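Local coordinates for protein probable acetyltransferase (Pseudomonas aeruginosa PAO1, PDB 2EUI) that probably transfers acyl groups as a member of the GNAT acetyltransferase family, although its own substrate is not known, at residues D12-L17 with I49-A54; I84-E89 with L94-L99. All blocks are in the same frame, centred on the assembly; numbering follows the deposited sequence.

Contact 1. Residues D12-L17 with I49-A54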
loop_
_atom_site.group_PDB
_atom_site.type_symbol
_atom_site.label_atom_id
_atom_site.label_comp_id
_atom_site.label_asym_id
_atom_site.label_seq_id
_atom_site.Cartn_x
_atom_site.Cartn_y
_atom_site.Cartn_z
ATOM N N ASP A 12 -20.874 -12.899 -2.655
ATOM C CA ASP A 12 -21.113 -14.318 -2.413
ATOM C C ASP A 12 -20.408 -15.228 -3.406
ATOM O O ASP A 12 -20.062 -16.365 -3.076
ATOM C CB ASP A 12 -22.611 -14.630 -2.418
ATOM C CG ASP A 12 -23.323 -14.102 -1.183
ATOM O OD1 ASP A 12 -22.786 -14.262 -0.061
ATOM O OD2 ASP A 12 -24.427 -13.533 -1.334
ATOM N N LEU A 13 -20.191 -14.733 -4.619
ATOM C CA LEU A 13 -19.526 -15.533 -5.636
ATOM C C LEU A 13 -18.019 -15.582 -5.391
ATOM O O LEU A 13 -17.374 -16.606 -5.623
ATOM C CB LEU A 13 -19.803 -14.966 -7.032
ATOM C CG LEU A 13 -19.121 -15.759 -8.151
ATOM C CD1 LEU A 13 -19.643 -17.188 -8.154
ATOM C CD2 LEU A 13 -19.367 -15.107 -9.487
ATOM N N LEU A 14 -17.482 -14.471 -4.893
ATOM C CA LEU A 14 -16.054 -14.325 -4.637
ATOM C C LEU A 14 -15.585 -14.737 -3.245
ATOM O O LEU A 14 -14.429 -15.136 -3.071
ATOM C CB LEU A 14 -15.648 -12.870 -4.910
ATOM C CG LEU A 14 -14.241 -12.418 -4.538
ATOM C CD1 LEU A 14 -13.226 -13.141 -5.414
ATOM C CD2 LEU A 14 -14.144 -10.905 -4.688
ATOM N N ALA A 15 -16.469 -14.640 -2.255
ATOM C CA ALA A 15 -16.120 -15.004 -0.883
ATOM C C ALA A 15 -15.486 -16.397 -0.774
ATOM O O ALA A 15 -14.390 -16.553 -0.237
ATOM C CB ALA A 15 -17.338 -14.925 -0.011
ATOM N N PRO A 16 -16.163 -17.430 -1.289
ATOM C CA PRO A 16 -15.571 -18.765 -1.193
ATOM C C PRO A 16 -14.217 -18.904 -1.892
ATOM O O PRO A 16 -13.324 -19.614 -1.407
ATOM C CB PRO A 16 -16.656 -19.667 -1.783
ATOM C CG PRO A 16 -17.361 -18.762 -2.738
ATOM C CD PRO A 16 -17.468 -17.479 -1.969
ATOM N N LEU A 17 -14.054 -18.228 -3.024
ATOM C CA LEU A 17 -12.785 -18.311 -3.741
ATOM C C LEU A 17 -11.691 -17.525 -3.025
ATOM O O LEU A 17 -10.510 -17.839 -3.160
ATOM C CB LEU A 17 -12.920 -17.788 -5.170
ATOM C CG LEU A 17 -11.682 -18.166 -5.988
ATOM C CD1 LEU A 17 -11.559 -19.690 -6.019
ATOM C CD2 LEU A 17 -11.783 -17.600 -7.396
ATOM N N ILE A 49 -11.072 -5.072 -7.455
ATOM C CA ILE A 49 -11.018 -6.522 -7.560
ATOM C C ILE A 49 -11.505 -6.956 -8.939
ATOM O O ILE A 49 -12.651 -6.709 -9.300
ATOM C CB ILE A 49 -11.914 -7.175 -6.485
ATOM C CG1 ILE A 49 -11.291 -6.950 -5.106
ATOM C CG2 ILE A 49 -12.139 -8.667 -6.794
ATOM C CD1 ILE A 49 -12.111 -7.493 -3.967
ATOM N N TYR A 50 -10.637 -7.594 -9.716
ATOM C CA TYR A 50 -11.037 -8.065 -11.036
ATOM C C TYR A 50 -11.402 -9.539 -10.950
ATOM O O TYR A 50 -10.741 -10.309 -10.261
ATOM C CB TYR A 50 -9.918 -7.861 -12.062
ATOM C CG TYR A 50 -9.647 -6.416 -12.391
ATOM C CD1 TYR A 50 -10.649 -5.598 -12.915
ATOM C CD2 TYR A 50 -8.399 -5.850 -12.139
ATOM C CE1 TYR A 50 -10.416 -4.247 -13.174
ATOM C CE2 TYR A 50 -8.152 -4.501 -12.394
ATOM C CZ TYR A 50 -9.164 -3.706 -12.908
ATOM O OH TYR A 50 -8.926 -2.369 -13.133
ATOM N N LEU A 51 -12.469 -9.907 -11.651
ATOM C CA LEU A 51 -12.967 -11.274 -11.670
ATOM C C LEU A 51 -12.940 -11.863 -13.074
ATOM O O LEU A 51 -13.468 -11.260 -14.010
ATOM C CB LEU A 51 -14.416 -11.328 -11.162
ATOM C CG LEU A 51 -14.725 -10.766 -9.774
ATOM C CD1 LEU A 51 -16.231 -10.799 -9.500
ATOM C CD2 LEU A 51 -13.954 -11.562 -8.740
ATOM N N ALA A 52 -12.329 -13.038 -13.215
ATOM C CA ALA A 52 -12.279 -13.736 -14.504
ATOM C C ALA A 52 -13.459 -14.704 -14.530
ATOM O O ALA A 52 -13.493 -15.670 -13.759
ATOM C CB ALA A 52 -10.959 -14.510 -14.655
ATOM N N LEU A 53 -14.425 -14.440 -15.407
ATOM C CA LEU A 53 -15.615 -15.288 -15.513
ATOM C C LEU A 53 -15.719 -16.031 -16.842
ATOM O O LEU A 53 -15.454 -15.461 -17.906
ATOM C CB LEU A 53 -16.876 -14.446 -15.321
ATOM C CG LEU A 53 -16.879 -13.449 -14.164
ATOM C CD1 LEU A 53 -18.300 -12.908 -13.955
ATOM C CD2 LEU A 53 -16.352 -14.124 -12.894
ATOM N N ALA A 54 -16.104 -17.304 -16.778
ATOM C CA ALA A 54 -16.265 -18.121 -17.981
ATOM C C ALA A 54 -17.357 -17.463 -18.821
ATOM O O ALA A 54 -18.323 -16.938 -18.268
ATOM C CB ALA A 54 -16.669 -19.529 -17.603
#

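Contact 2. Residues I84-E89 with L94-L99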
loop_
_atom_site.group_PDB
_atom_site.type_symbol
_atom_site.label_atom_id
_atom_site.label_comp_id
_atom_site.label_asym_id
_atom_site.label_seq_id
_atom_site.Cartn_x
_atom_site.Cartn_y
_atom_site.Cartn_z
ATOM N N ILE A 84 -3.610 -12.363 -6.400
ATOM C CA ILE A 84 -3.812 -12.883 -7.737
ATOM C C ILE A 84 -4.041 -14.366 -7.443
ATOM O O ILE A 84 -3.339 -14.955 -6.629
ATOM C CB ILE A 84 -2.569 -12.622 -8.662
ATOM C CG1 ILE A 84 -2.778 -13.290 -10.015
ATOM C CG2 ILE A 84 -1.288 -13.122 -8.019
ATOM C CD1 ILE A 84 -3.873 -12.671 -10.842
ATOM N N TYR A 85 -5.053 -14.964 -8.052
ATOM C CA TYR A 85 -5.322 -16.372 -7.773
ATOM C C TYR A 85 -6.301 -17.047 -8.714
ATOM O O TYR A 85 -7.329 -16.480 -9.093
ATOM C CB TYR A 85 -5.842 -16.525 -6.345
ATOM C CG TYR A 85 -6.118 -17.954 -5.935
ATOM C CD1 TYR A 85 -5.077 -18.803 -5.556
ATOM C CD2 TYR A 85 -7.419 -18.455 -5.911
ATOM C CE1 TYR A 85 -5.327 -20.114 -5.158
ATOM C CE2 TYR A 85 -7.678 -19.765 -5.516
ATOM C CZ TYR A 85 -6.631 -20.585 -5.142
ATOM O OH TYR A 85 -6.870 -21.879 -4.761
ATOM N N VAL A 86 -5.974 -18.279 -9.072
ATOM C CA VAL A 86 -6.826 -19.058 -9.959
ATOM C C VAL A 86 -7.295 -20.307 -9.223
ATOM O O VAL A 86 -6.595 -20.819 -8.363
ATOM C CB VAL A 86 -6.065 -19.483 -11.230
ATOM C CG1 VAL A 86 -7.004 -20.216 -12.167
ATOM C CG2 VAL A 86 -5.469 -18.259 -11.918
ATOM N N ALA A 87 -8.489 -20.784 -9.549
ATOM C CA ALA A 87 -9.017 -21.988 -8.915
ATOM C C ALA A 87 -8.412 -23.232 -9.593
ATOM O O ALA A 87 -8.046 -23.194 -10.772
ATOM C CB ALA A 87 -10.540 -22.004 -9.024
ATOM N N GLU A 88 -8.301 -24.324 -8.840
ATOM C CA GLU A 88 -7.735 -25.575 -9.353
ATOM C C GLU A 88 -8.256 -25.967 -10.734
ATOM O O GLU A 88 -7.475 -26.199 -11.664
ATOM C CB GLU A 88 -8.036 -26.735 -8.402
ATOM C CG GLU A 88 -7.427 -26.627 -7.030
ATOM C CD GLU A 88 -7.525 -27.935 -6.255
ATOM O OE1 GLU A 88 -8.649 -28.454 -6.085
ATOM O OE2 GLU A 88 -6.473 -28.445 -5.818
ATOM N N GLU A 89 -9.580 -26.066 -10.840
ATOM C CA GLU A 89 -10.255 -26.450 -12.076
ATOM C C GLU A 89 -9.814 -25.599 -13.248
ATOM O O GLU A 89 -9.727 -26.083 -14.376
ATOM C CB GLU A 89 -11.775 -26.323 -11.922
ATOM C CG GLU A 89 -12.370 -27.137 -10.773
ATOM C CD GLU A 89 -11.859 -26.694 -9.401
ATOM O OE1 GLU A 89 -12.061 -25.509 -9.044
ATOM O OE2 GLU A 89 -11.260 -27.536 -8.692
ATOM N N LEU A 94 -3.195 -19.338 -18.030
ATOM C CA LEU A 94 -4.170 -18.736 -18.934
ATOM C C LEU A 94 -5.018 -17.639 -18.257
ATOM O O LEU A 94 -5.176 -16.540 -18.799
ATOM C CB LEU A 94 -5.088 -19.825 -19.494
ATOM C CG LEU A 94 -6.307 -19.335 -20.282
ATOM C CD1 LEU A 94 -5.853 -18.427 -21.414
ATOM C CD2 LEU A 94 -7.079 -20.531 -20.825
ATOM N N VAL A 95 -5.551 -17.941 -17.073
ATOM C CA VAL A 95 -6.395 -17.007 -16.327
ATOM C C VAL A 95 -5.618 -15.952 -15.547
ATOM O O VAL A 95 -6.002 -14.772 -15.530
ATOM C CB VAL A 95 -7.341 -17.770 -15.358
ATOM C CG1 VAL A 95 -7.930 -16.818 -14.310
ATOM C CG2 VAL A 95 -8.467 -18.416 -16.160
ATOM N N ALA A 96 -4.540 -16.372 -14.889
ATOM C CA ALA A 96 -3.715 -15.443 -14.127
ATOM C C ALA A 96 -3.332 -14.299 -15.061
ATOM O O ALA A 96 -3.375 -13.130 -14.680
ATOM C CB ALA A 96 -2.470 -16.149 -13.620
ATOM N N ASP A 97 -2.980 -14.652 -16.295
ATOM C CA ASP A 97 -2.574 -13.686 -17.316
ATOM C C ASP A 97 -3.603 -12.614 -17.635
ATOM O O ASP A 97 -3.355 -11.427 -17.422
ATOM C CB ASP A 97 -2.213 -14.412 -18.608
ATOM C CG ASP A 97 -0.727 -14.641 -18.749
ATOM O OD1 ASP A 97 -0.123 -15.256 -17.839
ATOM O OD2 ASP A 97 -0.166 -14.205 -19.781
ATOM N N HIS A 98 -4.746 -13.030 -18.170
ATOM C CA HIS A 98 -5.795 -12.090 -18.521
ATOM C C HIS A 98 -6.038 -11.112 -17.397
ATOM O O HIS A 98 -6.257 -9.927 -17.633
ATOM C CB HIS A 98 -7.086 -12.834 -18.844
ATOM C CG HIS A 98 -7.048 -13.565 -20.146
ATOM N ND1 HIS A 98 -6.919 -12.919 -21.356
ATOM C CD2 HIS A 98 -7.108 -14.888 -20.429
ATOM C CE1 HIS A 98 -6.901 -13.810 -22.329
ATOM N NE2 HIS A 98 -7.016 -15.013 -21.794
ATOM N N LEU A 99 -6.004 -11.606 -16.169
ATOM C CA LEU A 99 -6.223 -10.749 -15.023
ATOM C C LEU A 99 -5.113 -9.710 -14.937
ATOM O O LEU A 99 -5.361 -8.504 -15.033
ATOM C CB LEU A 99 -6.263 -11.586 -13.746
ATOM C CG LEU A 99 -7.569 -12.338 -13.494
ATOM C CD1 LEU A 99 -7.402 -13.229 -12.291
ATOM C CD2 LEU A 99 -8.712 -11.357 -13.285
#

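Contact 1. Residues D12-L17 with I49-A54
L14 of helix 11-24 meets I49 and L51 of strand 48-53 where the first helix of the GNAT fold lies against one face of the central sheet. The touching groups are all methyls, so the evidence is that of apolar packing. CD2 of L14 lies 3.7 Å from CG2 of I49 and 4.0 Å from CD1 of the same residue, which places one leucine methyl beside both branches of the isoleucine. The other methyl, CD1 of L14, faces CD2 of L51 at 3.8 Å. With CG opposite the backbone N (chi1 172°), L14 extends its fork from the helix toward the strand and can serve two partners spaced two residues apart, on the same side of the strand. The backbones stay well separated, the CA atoms of L14 and L51 being 8.3 Å apart.

Polar interactions lie outside this interface. A salt bridge from OD1 of D12 to R35 joins helix 11-24 to helix 31-44, while I49 and L51 are bonded through their backbones to A6 and V4, which fixes the strand beside strand 2-5. The alternate residues Y50 and A52 touch helix 92-109 on the other face of the sheet. L60 of strand 60-71 adds to the apolar layer by touching both L14 and L51. CD2 of L51 also stands 4.1 Å from CD2 of L14.

Contact 2. Residues I84-E89 with L94-L99
V86, the last residue of strand 76-86, packs against V95 and A96 where the first turn of helix 92-109 passes into the second. Its CG2 lies 3.7 Å from CG1 of V95 and 4.0 Å from CB of A96, and it also approaches the backbone N of A96 at 3.6 Å. CG1 of V86 stands 4.0 Å from CB of V95, so both valine branches take part. One helical turn further on, CD1 of I84 is 3.9 Å from both CB and CD1 of L99, and equally distant from the carbonyl O of A96. In I84, chi1 of 175° sets CG1 anti to the backbone N, and the bend at chi2 (68°) then brings CD1 to L99.

The axes of strand 84-86 and helix 94-99 approach to 7.9 Å and run roughly antiparallel, at 146°, so I84 and V86 meet successive turns in reverse order. The intervening Y85 points from the other face of the strand and touches L17 and K20 of helix 11-24, while its backbone bonds to F63. Neighbouring strands widen the surface: V95 also touches L61 and A52, and L99 touches C64, Y50 and I3.

This is the first half of the beta-alpha-beta unit completed by strand 112-120. In GNAT enzymes the turn between this strand and helix commonly receives the pyrophosphate of acetyl-CoA; here L94 takes a usual glycine position, so that role remains open. The side-chain contacts are aliphatic, without a directional bond between the segments, so close fit and burial of methyls probably set the helix's position.

Overall arrangement
From the N terminus, helix 11-24 comes first, and contact 1 closes over a largely helical connection of 31 residues when strand 48-53 enters the sheet. The chain then forms strands 60-71 and 76-86 before contact 2 closes over the short connection 87-91, so the two follow in series and neither encloses the other. Contact 1 ties a helix to one face of the sheet and contact 2 ties helix 92-109 to the opposite face. Their centres are 11 Å apart, and they meet through the sheet: strand 48-53 has contact 1 on one face and helix 92-109 on the other, while L17 of helix 11-24 reaches A87.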